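Local coordinates for enoyl-CoA hydratase (Mycobacterium avium, PDB 3OC7), which belongs to the crotonase family and probably catalyses the reversible addition of water to 2-enoyl-CoA thioesters in fatty acid metabolism, at residues 103-108 and 224-229; 113-118 and 125-130; 119-124 and 143-148; 157-162 and 186-191. All blocks are in the same frame, centred on the assembly; numbering follows the deposited sequence.

The four contacts are spread through the crotonase domain, with only interaction 2 fully buried. Interaction 2 lies near the centre of the chain, its centre about 10 Å from that of interaction 4, 14 Å from interaction 3 and 17 Å from interaction 1. Interactions 2 and 3 share helix 123-129, and their segments alternate along the chain; interaction 4 follows both. Interaction 1 joins helices 86-106 and 212-245, so its segments bracket all the others in sequence. It touches interaction 2 through I104 and V105 and interaction 4 through V226 and R229. K162 ties interactions 2 and 4, where R166 of the third subunit also binds, so the fold continues into the trimer interface.

Interaction 1 (103-108 and 224-229); sequences AIVESR and AAVLER. With EDO (1,2-ethanediol), chain B.
A single methyl, CG1 of V105, makes most of the meeting between helices 86-106 and 212-245, with L227 and V226 of the second helix against it. The torsion responsible is chi1 of 179°, which carries CG1 away from the V105 backbone N and out to the facing helix. There CG1 of V105 lies 3.8 Å from CD2 of L227; more loosely, CG1 of V105 is 4.3 Å from CG1 of V226. The side chains of V105 and L227 slide past one another in opposite directions rather than meeting end on. At the exposed side E106 takes part with its aliphatic stem: its CG is 4.0 Å from CD2 of L227, while the carboxylate OE2 turns to a salt bridge with R102. Beyond V226, R229 points elsewhere; it packs on L160 and P161, and its NH1 donates a 3.0 Å hydrogen bond (N-H...O angle 155°) to O1 of an ethanediol, probably from the crystallisation liquor, that also bonds to L221 O of the second subunit. Across the two segments the join is therefore wholly apolar: contact of V105 with V226 and L227 holds it, with only the valines buried, and the nearby charges are engaged outside it.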
loop_
_atom_site.group_PDB
_atom_site.type_symbol
_atom_site.label_atom_id
_atom_site.label_comp_id
_atom_site.label_asym_id
_atom_site.label_seq_id
_atom_site.Cartn_x
_atom_site.Cartn_y
_atom_site.Cartn_z
ATOM N N ALA A 103 1.325 10.073 -21.192
ATOM C CA ALA A 103 1.050 9.359 -22.459
ATOM C C ALA A 103 1.096 7.828 -22.275
ATOM O O ALA A 103 0.241 7.095 -22.794
ATOM C CB ALA A 103 2.009 9.799 -23.583
ATOM N N ILE A 104 2.084 7.347 -21.505
ATOM C CA ILE A 104 2.204 5.907 -21.199
ATOM C C ILE A 104 0.979 5.456 -20.362
ATOM O O ILE A 104 0.324 4.445 -20.675
ATOM C CB ILE A 104 3.557 5.580 -20.459
ATOM C CG1 ILE A 104 4.769 5.825 -21.376
ATOM C CG2 ILE A 104 3.559 4.131 -19.902
ATOM C CD1 ILE A 104 6.096 5.820 -20.650
ATOM N N VAL A 105 0.651 6.211 -19.307
ATOM C CA VAL A 105 -0.475 5.877 -18.411
ATOM C C VAL A 105 -1.860 5.891 -19.123
ATOM O O VAL A 105 -2.722 5.031 -18.814
ATOM C CB VAL A 105 -0.454 6.762 -17.119
ATOM C CG1 VAL A 105 -1.633 6.441 -16.204
ATOM C CG2 VAL A 105 0.828 6.546 -16.331
ATOM N N GLU A 106 -2.061 6.813 -20.079
ATOM C CA GLU A 106 -3.353 6.968 -20.805
ATOM C C GLU A 106 -3.588 5.942 -21.937
ATOM O O GLU A 106 -4.717 5.818 -22.433
ATOM C CB GLU A 106 -3.517 8.404 -21.371
ATOM C CG GLU A 106 -3.809 9.473 -20.301
ATOM C CD GLU A 106 -3.929 10.904 -20.866
ATOM O OE1 GLU A 106 -3.392 11.167 -21.956
ATOM O OE2 GLU A 106 -4.535 11.771 -20.202
ATOM N N SER A 107 -2.532 5.260 -22.392
ATOM C CA SER A 107 -2.627 4.377 -23.591
ATOM C C SER A 107 -3.648 3.224 -23.436
ATOM O O SER A 107 -3.773 2.656 -22.354
ATOM C CB SER A 107 -1.242 3.785 -23.906
ATOM O OG SER A 107 -1.244 2.955 -25.080
ATOM N N ARG A 108 -4.354 2.875 -24.517
ATOM C CA ARG A 108 -5.207 1.654 -24.570
ATOM C C ARG A 108 -4.401 0.367 -24.348
ATOM O O ARG A 108 -4.970 -0.672 -23.995
ATOM C CB ARG A 108 -5.999 1.553 -25.905
ATOM C CG ARG A 108 -5.172 1.057 -27.119
ATOM C CD ARG A 108 -5.997 0.815 -28.423
ATOM N NE ARG A 108 -5.164 0.349 -29.549
ATOM C CZ ARG A 108 -4.859 -0.922 -29.809
ATOM N NH1 ARG A 108 -5.275 -1.900 -29.007
ATOM N NH2 ARG A 108 -4.112 -1.219 -30.875
ATOM N N ALA A 224 -6.937 5.021 -12.871
ATOM C CA ALA A 224 -7.818 6.146 -12.510
ATOM C C ALA A 224 -7.257 7.023 -11.385
ATOM O O ALA A 224 -7.222 8.260 -11.511
ATOM C CB ALA A 224 -9.236 5.643 -12.162
ATOM N N ALA A 225 -6.783 6.392 -10.307
ATOM C CA ALA A 225 -6.211 7.142 -9.159
ATOM C C ALA A 225 -4.904 7.879 -9.503
ATOM O O ALA A 225 -4.656 8.997 -9.009
ATOM C CB ALA A 225 -6.005 6.228 -7.939
ATOM N N VAL A 226 -4.073 7.264 -10.348
ATOM C CA VAL A 226 -2.831 7.885 -10.841
ATOM C C VAL A 226 -3.114 9.161 -11.666
ATOM O O VAL A 226 -2.492 10.213 -11.424
ATOM C CB VAL A 226 -1.947 6.870 -11.648
ATOM C CG1 VAL A 226 -0.679 7.535 -12.204
ATOM C CG2 VAL A 226 -1.553 5.672 -10.757
ATOM N N LEU A 227 -4.075 9.098 -12.590
ATOM C CA LEU A 227 -4.408 10.269 -13.409
ATOM C C LEU A 227 -4.992 11.446 -12.577
ATOM O O LEU A 227 -4.737 12.630 -12.893
ATOM C CB LEU A 227 -5.313 9.859 -14.580
ATOM C CG LEU A 227 -4.630 8.932 -15.607
ATOM C CD1 LEU A 227 -5.639 8.289 -16.568
ATOM C CD2 LEU A 227 -3.539 9.687 -16.361
ATOM N N GLU A 228 -5.721 11.117 -11.503
ATOM C CA GLU A 228 -6.241 12.131 -10.571
ATOM C C GLU A 228 -5.116 12.897 -9.879
ATOM O O GLU A 228 -5.233 14.128 -9.667
ATOM C CB GLU A 228 -7.148 11.506 -9.504
ATOM C CG GLU A 228 -8.479 10.987 -10.007
ATOM C CD GLU A 228 -9.244 10.221 -8.932
ATOM O OE1 GLU A 228 -9.398 10.749 -7.805
ATOM O OE2 GLU A 228 -9.691 9.088 -9.210
ATOM N N ARG A 229 -4.032 12.191 -9.540
ATOM C CA ARG A 229 -2.839 12.797 -8.909
ATOM C C ARG A 229 -2.122 13.771 -9.868
ATOM O O ARG A 229 -1.723 14.875 -9.452
ATOM C CB ARG A 229 -1.886 11.700 -8.366
ATOM C CG ARG A 229 -0.652 12.216 -7.612
ATOM C CD ARG A 229 0.339 11.107 -7.231
ATOM N NE ARG A 229 -0.193 10.190 -6.215
ATOM C CZ ARG A 229 0.082 10.245 -4.914
ATOM N NH1 ARG A 229 0.893 11.177 -4.429
ATOM N NH2 ARG A 229 -0.457 9.346 -4.096
HETATM C C1 EDO B . 2.869 14.521 -4.871
HETATM O O1 EDO B . 1.901 13.780 -5.623
HETATM C C2 EDO B . 2.664 14.300 -3.378
HETATM O O2 EDO B . 3.656 15.071 -2.685
#

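Interaction 2 (113-118 and 125-130); sequences AAIDGH and GLVGAC
With chi1 at -54° and chi2 at 153°, I115 swings CG1 beside its own backbone N and extends CD1 toward V127. The valine answers with chi1 of 176°, which sets CG1 anti to its N and leaves CG2 beside that N, facing the strand. CD1 of I115 thus rests 3.8 Å from CG2 of V127 and 4.1 Å from CG1 of the same valine, touching both branches of the fork, and the two side chains cross at about a right angle. F68 of strand 67-69 touches both residues, adding an aromatic neighbour to this aliphatic pair. Two residues back along the strand, A113 directs its CB at C130, the residue where the chain leaves helix 123-129. SG of C130 lies 3.9 Å from CB of A113, an apolar touch of sulfur on methyl. The chain passes from strand 111-115 through strand 118-120 of the smaller sheet into helix 123-129 and then back to strand 132-135, the parallel neighbour of 111-115; the contact seats this helix of the crotonase fold against the larger sheet. All four touching residues are buried. The polar business lies at the helix's C-terminal end, where R166 of the third subunit bonds to V127 O and C130 O. Its positive charge would probably interact favourably with the negative end of the helix dipole, whereas the residues that meet across the contact, A113, I115, V127 and C130, do so through apolar groups alone, close-fitting methyls and one sulfur.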
loop_
_atom_site.group_PDB
_atom_site.type_symbol
_atom_site.label_atom_id
_atom_site.label_comp_id
_atom_site.label_asym_id
_atom_site.label_seq_id
_atom_site.Cartn_x
_atom_site.Cartn_y
_atom_site.Cartn_z
ATOM N N ALA A 113 8.092 -2.673 -19.140
ATOM C CA ALA A 113 9.533 -2.315 -19.195
ATOM C C ALA A 113 10.440 -3.553 -19.083
ATOM O O ALA A 113 10.218 -4.445 -18.233
ATOM C CB ALA A 113 9.884 -1.291 -18.090
ATOM N N ALA A 114 11.468 -3.584 -19.933
ATOM C CA ALA A 114 12.500 -4.642 -19.922
ATOM C C ALA A 114 13.872 -4.017 -19.584
ATOM O O ALA A 114 14.526 -3.429 -20.463
ATOM C CB ALA A 114 12.528 -5.405 -21.284
ATOM N N ILE A 115 14.272 -4.126 -18.306
ATOM C CA ILE A 115 15.441 -3.423 -17.739
ATOM C C ILE A 115 16.597 -4.415 -17.492
ATOM O O ILE A 115 16.398 -5.419 -16.828
ATOM C CB ILE A 115 15.062 -2.731 -16.368
ATOM C CG1 ILE A 115 13.833 -1.794 -16.506
ATOM C CG2 ILE A 115 16.263 -2.024 -15.717
ATOM C CD1 ILE A 115 13.011 -1.610 -15.184
ATOM N N ASP A 116 17.806 -4.126 -18.012
ATOM C CA ASP A 116 19.032 -4.871 -17.564
ATOM C C ASP A 116 20.248 -3.924 -17.520
ATOM O O ASP A 116 21.218 -4.056 -18.306
ATOM C CB ASP A 116 19.305 -6.141 -18.411
ATOM C CG ASP A 116 20.199 -7.157 -17.694
ATOM O OD1 ASP A 116 20.294 -7.136 -16.438
ATOM O OD2 ASP A 116 20.834 -7.987 -18.398
ATOM N N GLY A 117 20.197 -2.966 -16.599
ATOM C CA GLY A 117 21.199 -1.887 -16.513
ATOM C C GLY A 117 20.840 -0.844 -15.463
ATOM O O GLY A 117 19.858 -1.014 -14.727
ATOM N N HIS A 118 21.617 0.241 -15.408
ATOM C CA HIS A 118 21.464 1.280 -14.384
ATOM C C HIS A 118 20.249 2.194 -14.632
ATOM O O HIS A 118 19.929 2.539 -15.787
ATOM C CB HIS A 118 22.766 2.101 -14.248
ATOM C CG HIS A 118 23.999 1.258 -14.060
ATOM N ND1 HIS A 118 24.190 0.437 -12.966
ATOM C CD2 HIS A 118 25.111 1.127 -14.827
ATOM C CE1 HIS A 118 25.362 -0.169 -13.074
ATOM N NE2 HIS A 118 25.936 0.229 -14.194
ATOM N N GLY A 125 10.997 7.682 -13.400
ATOM C CA GLY A 125 9.642 8.074 -13.831
ATOM C C GLY A 125 9.094 7.212 -14.965
ATOM O O GLY A 125 7.901 6.890 -14.961
ATOM N N LEU A 126 9.958 6.827 -15.916
ATOM C CA LEU A 126 9.587 5.840 -16.958
ATOM C C LEU A 126 9.232 4.472 -16.374
ATOM O O LEU A 126 8.182 3.893 -16.731
ATOM C CB LEU A 126 10.697 5.672 -18.020
ATOM C CG LEU A 126 11.035 6.849 -18.932
ATOM C CD1 LEU A 126 12.032 6.416 -20.027
ATOM C CD2 LEU A 126 9.793 7.475 -19.536
ATOM N N VAL A 127 10.092 3.961 -15.474
ATOM C CA VAL A 127 9.831 2.674 -14.801
ATOM C C VAL A 127 8.480 2.724 -14.044
ATOM O O VAL A 127 7.668 1.780 -14.136
ATOM C CB VAL A 127 11.028 2.267 -13.846
ATOM C CG1 VAL A 127 10.709 0.984 -13.063
ATOM C CG2 VAL A 127 12.372 2.122 -14.633
ATOM N N GLY A 128 8.258 3.792 -13.270
ATOM C CA GLY A 128 6.981 3.973 -12.547
ATOM C C GLY A 128 5.725 4.042 -13.416
ATOM O O GLY A 128 4.676 3.470 -13.048
ATOM N N ALA A 129 5.833 4.668 -14.599
ATOM C CA ALA A 129 4.673 4.837 -15.515
ATOM C C ALA A 129 4.219 3.532 -16.188
ATOM O O ALA A 129 3.028 3.379 -16.503
ATOM C CB ALA A 129 4.966 5.924 -16.586
ATOM N N CYS A 130 5.159 2.610 -16.444
ATOM C CA CYS A 130 4.808 1.312 -17.083
ATOM C C CYS A 130 3.824 0.487 -16.203
ATOM O O CYS A 130 3.887 0.531 -14.965
ATOM C CB CYS A 130 6.078 0.520 -17.445
ATOM S SG CYS A 130 7.089 1.264 -18.795
#

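Interaction 3 (119-124 and 143-148); sequences VRAGGF and LTEARI
L143 lies over one face of the F124 ring, its side chain running obliquely to that of the phenylalanine. CD2 of L143 sits 3.8 Å from the F124 ring centroid and only 7° off the ring normal, a CH-pi contact over the centre of the face. CG of L143 follows toward the far end of the ring, 3.8 Å from CZ of F124, so the leucine lies over the ring rather than against its edge. The opposite face carries CG1 of V119, 4.0 Å above the plane but shifted to the rim, while A121 N lies at the edge. The ring is thereby sandwiched between two aliphatic groups. Beside it, E145 bends at chi2 (76°), which folds its carboxylate back toward the turn and leaves OE2 3.5 Å from CA of A121. A water accepts a 2.8 Å hydrogen bond from A121 N and lies near OE1 of E145, a weak and doubtful bond; a second water weakly joins R120 NE and T144 OG1. R120 NH1 reaches back to V119 O at 3.0 Å, approaching from above the carbonyl plane, and also bonds to S140 OG. The type II' turn from R120 to G123, closed by G123 N to R120 O, carries the chain from strand 118-120 into helix 123-129. A glycine-rich turn leading into a helix N-terminus is the place where crotonases supply a backbone N-H to the oxyanion hole, and the arrangement here is consistent with that active-site element.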
loop_
_atom_site.group_PDB
_atom_site.type_symbol
_atom_site.label_atom_id
_atom_site.label_comp_id
_atom_site.label_asym_id
_atom_site.label_seq_id
_atom_site.Cartn_x
_atom_site.Cartn_y
_atom_site.Cartn_z
ATOM N N VAL A 119 19.563 2.547 -13.537
ATOM C CA VAL A 119 18.425 3.486 -13.536
ATOM C C VAL A 119 18.696 4.648 -12.534
ATOM O O VAL A 119 18.942 4.403 -11.343
ATOM C CB VAL A 119 17.100 2.759 -13.145
ATOM C CG1 VAL A 119 15.883 3.746 -13.046
ATOM C CG2 VAL A 119 16.796 1.585 -14.095
ATOM N N ARG A 120 18.677 5.892 -13.025
ATOM C CA ARG A 120 18.886 7.085 -12.166
ATOM C C ARG A 120 17.921 8.227 -12.569
ATOM O O ARG A 120 17.478 8.304 -13.717
ATOM C CB ARG A 120 20.344 7.603 -12.224
ATOM C CG ARG A 120 21.476 6.622 -11.884
ATOM C CD ARG A 120 21.547 6.303 -10.378
ATOM N NE ARG A 120 22.696 5.466 -10.028
ATOM C CZ ARG A 120 22.738 4.139 -10.141
ATOM N NH1 ARG A 120 21.689 3.464 -10.601
ATOM N NH2 ARG A 120 23.844 3.485 -9.810
ATOM N N ALA A 121 17.630 9.127 -11.611
ATOM C CA ALA A 121 16.876 10.383 -11.849
ATOM C C ALA A 121 15.569 10.201 -12.641
ATOM O O ALA A 121 14.755 9.352 -12.269
ATOM C CB ALA A 121 17.786 11.476 -12.479
ATOM N N GLY A 122 15.368 10.960 -13.724
ATOM C CA GLY A 122 14.178 10.849 -14.561
ATOM C C GLY A 122 13.865 9.447 -15.068
ATOM O O GLY A 122 12.719 9.147 -15.390
ATOM N N GLY A 123 14.894 8.602 -15.206
ATOM C CA GLY A 123 14.669 7.190 -15.559
ATOM C C GLY A 123 13.666 6.460 -14.665
ATOM O O GLY A 123 12.907 5.615 -15.149
ATOM N N PHE A 124 13.640 6.802 -13.369
ATOM C CA PHE A 124 12.685 6.222 -12.398
ATOM C C PHE A 124 11.234 6.503 -12.819
ATOM O O PHE A 124 10.339 5.673 -12.602
ATOM C CB PHE A 124 12.898 6.796 -10.987
ATOM C CG PHE A 124 13.972 6.113 -10.168
ATOM C CD1 PHE A 124 15.287 6.582 -10.203
ATOM C CD2 PHE A 124 13.661 5.077 -9.288
ATOM C CE1 PHE A 124 16.281 5.980 -9.405
ATOM C CE2 PHE A 124 14.648 4.454 -8.484
ATOM C CZ PHE A 124 15.969 4.898 -8.564
ATOM N N LEU A 143 18.473 6.905 -5.655
ATOM C CA LEU A 143 17.847 8.244 -5.641
ATOM C C LEU A 143 18.758 9.215 -4.869
ATOM O O LEU A 143 18.565 9.435 -3.663
ATOM C CB LEU A 143 16.438 8.196 -4.993
ATOM C CG LEU A 143 15.352 7.385 -5.715
ATOM C CD1 LEU A 143 14.384 6.690 -4.737
ATOM C CD2 LEU A 143 14.568 8.228 -6.728
ATOM N N THR A 144 19.751 9.778 -5.559
ATOM C CA THR A 144 20.760 10.642 -4.915
ATOM C C THR A 144 20.487 12.150 -5.000
ATOM O O THR A 144 21.402 12.959 -4.741
ATOM C CB THR A 144 22.173 10.343 -5.459
ATOM O OG1 THR A 144 22.162 10.478 -6.887
ATOM C CG2 THR A 144 22.636 8.934 -5.031
ATOM N N GLU A 145 19.245 12.527 -5.330
ATOM C CA GLU A 145 18.821 13.938 -5.473
ATOM C C GLU A 145 19.221 14.860 -4.310
ATOM O O GLU A 145 19.783 15.945 -4.547
ATOM C CB GLU A 145 17.302 14.062 -5.771
ATOM C CG GLU A 145 16.841 13.728 -7.214
ATOM C CD GLU A 145 16.794 12.237 -7.576
ATOM O OE1 GLU A 145 17.087 11.347 -6.745
ATOM O OE2 GLU A 145 16.443 11.960 -8.750
ATOM N N ALA A 146 18.971 14.434 -3.068
ATOM C CA ALA A 146 19.278 15.275 -1.892
ATOM C C ALA A 146 20.773 15.572 -1.753
ATOM O O ALA A 146 21.147 16.646 -1.269
ATOM C CB ALA A 146 18.726 14.659 -0.613
ATOM N N ARG A 147 21.617 14.627 -2.190
ATOM C CA ARG A 147 23.085 14.772 -2.155
ATOM C C ARG A 147 23.610 15.867 -3.081
ATOM O O ARG A 147 24.748 16.333 -2.904
ATOM C CB ARG A 147 23.779 13.431 -2.475
ATOM C CG ARG A 147 23.425 12.307 -1.513
ATOM C CD ARG A 147 24.321 11.090 -1.669
ATOM N NE ARG A 147 23.923 10.000 -0.774
ATOM C CZ ARG A 147 24.534 8.819 -0.706
ATOM N NH1 ARG A 147 25.591 8.563 -1.471
ATOM N NH2 ARG A 147 24.100 7.886 0.133
ATOM N N ILE A 148 22.809 16.261 -4.076
ATOM C CA ILE A 148 23.181 17.379 -4.968
ATOM C C ILE A 148 22.288 18.625 -4.776
ATOM O O ILE A 148 22.282 19.536 -5.602
ATOM C CB ILE A 148 23.330 16.950 -6.480
ATOM C CG1 ILE A 148 21.989 16.514 -7.092
ATOM C CG2 ILE A 148 24.411 15.857 -6.645
ATOM C CD1 ILE A 148 22.026 16.281 -8.629
HETATM O O HOH W 1 23.852 7.903 -8.149
HETATM O O HOH W 2 18.632 9.453 -8.990
#

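Interaction 4 (157-162 and 186-191); sequences LTLLPK and IGLITM
L159 and L188 form the tight, buried part of this contact, where CD2 of L159 comes within 3.7 Å of CD1 of L188 and the two side chains lie at a slant to each other. L188 starts with its CB directed away from the facing segment; chi1 of 178° followed by chi2 of 59° bends the chain so that CD1 turns back to meet the leucine. Neighbouring side chains close in on the pair: Y172 touches L159, F124 lies against L188, and L163 and F178 also pack on L188. On the partly exposed side, next to the third subunit, the contact is made of backbone and is looser. K162 and G187 have their CA atoms 5.7 Å apart, with K162 O 3.7 Å from G187 O, and CB of K162 stays 4.1 Å from G187 O. G187 ends helix 180-186 in a Schellman motif, its positive phi of 99° turning the chain out of the helix toward strand 191-192. Carbonyl oxygens gathered at a helix end favour a cation, and one is supplied from outside: R166 of the third subunit gives NE to G187 O and NH2 to L188 O. The guanidinium would probably offset the negative charge on G187 O, which faces K162 O. K162, by contrast, leaves the contact. Its extended chain carries the amine NZ away to G128 O, at the end of helix 123-129. I186, partly exposed beside the facing carbonyls, packs on L163, A167 and F178.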
loop_
_atom_site.group_PDB
_atom_site.type_symbol
_atom_site.label_atom_id
_atom_site.label_comp_id
_atom_site.label_asym_id
_atom_site.label_seq_id
_atom_site.Cartn_x
_atom_site.Cartn_y
_atom_site.Cartn_z
ATOM N N LEU A 157 4.975 11.550 -9.099
ATOM C CA LEU A 157 3.673 11.310 -9.756
ATOM C C LEU A 157 3.368 9.810 -10.033
ATOM O O LEU A 157 2.211 9.382 -9.933
ATOM C CB LEU A 157 3.550 12.123 -11.065
ATOM C CG LEU A 157 3.438 13.646 -10.941
ATOM C CD1 LEU A 157 3.632 14.316 -12.313
ATOM C CD2 LEU A 157 2.117 14.055 -10.279
ATOM N N THR A 158 4.418 9.047 -10.380
ATOM C CA THR A 158 4.296 7.578 -10.583
ATOM C C THR A 158 4.954 6.703 -9.491
ATOM O O THR A 158 4.544 5.541 -9.335
ATOM C CB THR A 158 4.782 7.121 -12.006
ATOM O OG1 THR A 158 6.181 7.413 -12.183
ATOM C CG2 THR A 158 3.917 7.746 -13.137
ATOM N N LEU A 159 5.938 7.229 -8.743
ATOM C CA LEU A 159 6.552 6.468 -7.626
ATOM C C LEU A 159 5.683 6.364 -6.365
ATOM O O LEU A 159 5.571 5.271 -5.760
ATOM C CB LEU A 159 7.939 7.030 -7.245
ATOM C CG LEU A 159 9.069 6.939 -8.279
ATOM C CD1 LEU A 159 10.371 7.382 -7.624
ATOM C CD2 LEU A 159 9.195 5.539 -8.874
ATOM N N LEU A 160 5.069 7.469 -5.944
ATOM C CA LEU A 160 4.311 7.436 -4.673
ATOM C C LEU A 160 3.037 6.548 -4.673
ATOM O O LEU A 160 2.726 5.958 -3.625
ATOM C CB LEU A 160 4.064 8.844 -4.093
ATOM C CG LEU A 160 5.325 9.658 -3.736
ATOM C CD1 LEU A 160 4.913 11.013 -3.149
ATOM C CD2 LEU A 160 6.296 8.916 -2.789
ATOM N N PRO A 161 2.329 6.416 -5.816
ATOM C CA PRO A 161 1.206 5.433 -5.856
ATOM C C PRO A 161 1.636 3.945 -5.820
ATOM O O PRO A 161 0.799 3.094 -5.516
ATOM C CB PRO A 161 0.476 5.754 -7.183
ATOM C CG PRO A 161 0.984 7.095 -7.586
ATOM C CD PRO A 161 2.352 7.282 -7.013
ATOM N N LYS A 162 2.907 3.624 -6.118
ATOM C CA LYS A 162 3.343 2.212 -6.290
ATOM C C LYS A 162 4.352 1.655 -5.242
ATOM O O LYS A 162 4.383 0.433 -4.978
ATOM C CB LYS A 162 3.826 1.981 -7.743
ATOM C CG LYS A 162 2.812 2.473 -8.821
ATOM C CD LYS A 162 3.144 2.001 -10.260
ATOM C CE LYS A 162 2.163 2.650 -11.265
ATOM N NZ LYS A 162 2.250 2.098 -12.657
ATOM N N ILE A 186 9.878 -3.764 -2.707
ATOM C CA ILE A 186 9.317 -2.439 -2.364
ATOM C C ILE A 186 8.242 -1.889 -3.335
ATOM O O ILE A 186 7.611 -0.848 -3.044
ATOM C CB ILE A 186 10.443 -1.366 -2.152
ATOM C CG1 ILE A 186 11.152 -1.005 -3.468
ATOM C CG2 ILE A 186 11.448 -1.853 -1.089
ATOM C CD1 ILE A 186 12.137 0.194 -3.364
ATOM N N GLY A 187 8.053 -2.546 -4.487
ATOM C CA GLY A 187 7.024 -2.112 -5.450
ATOM C C GLY A 187 7.556 -1.281 -6.617
ATOM O O GLY A 187 6.763 -0.845 -7.481
ATOM N N LEU A 188 8.878 -1.061 -6.692
ATOM C CA LEU A 188 9.450 -0.287 -7.827
ATOM C C LEU A 188 9.343 -1.059 -9.162
ATOM O O LEU A 188 9.103 -0.448 -10.224
ATOM C CB LEU A 188 10.899 0.144 -7.550
ATOM C CG LEU A 188 11.617 0.915 -8.677
ATOM C CD1 LEU A 188 10.886 2.221 -9.055
ATOM C CD2 LEU A 188 13.059 1.219 -8.318
ATOM N N ILE A 189 9.530 -2.385 -9.106
ATOM C CA ILE A 189 9.294 -3.285 -10.270
ATOM C C ILE A 189 8.327 -4.402 -9.896
ATOM O O ILE A 189 8.046 -4.614 -8.699
ATOM C CB ILE A 189 10.639 -3.879 -10.871
ATOM C CG1 ILE A 189 11.305 -4.838 -9.866
ATOM C CG2 ILE A 189 11.592 -2.744 -11.317
ATOM C CD1 ILE A 189 12.589 -5.524 -10.363
ATOM N N THR A 190 7.821 -5.108 -10.910
ATOM C CA THR A 190 6.932 -6.277 -10.719
ATOM C C THR A 190 7.694 -7.552 -10.322
ATOM O O THR A 190 7.243 -8.310 -9.432
ATOM C CB THR A 190 6.084 -6.557 -12.004
ATOM O OG1 THR A 190 5.548 -5.320 -12.522
ATOM C CG2 THR A 190 4.945 -7.552 -11.730
ATOM N N MET A 191 8.815 -7.809 -11.002
ATOM C CA MET A 191 9.616 -9.014 -10.741
ATOM C C MET A 191 11.078 -8.897 -11.151
ATOM O O MET A 191 11.409 -8.292 -12.182
ATOM C CB MET A 191 8.993 -10.243 -11.402
ATOM C CG MET A 191 8.553 -10.072 -12.830
ATOM S SD MET A 191 7.796 -11.557 -13.567
ATOM C CE MET A 191 9.248 -12.533 -13.808
#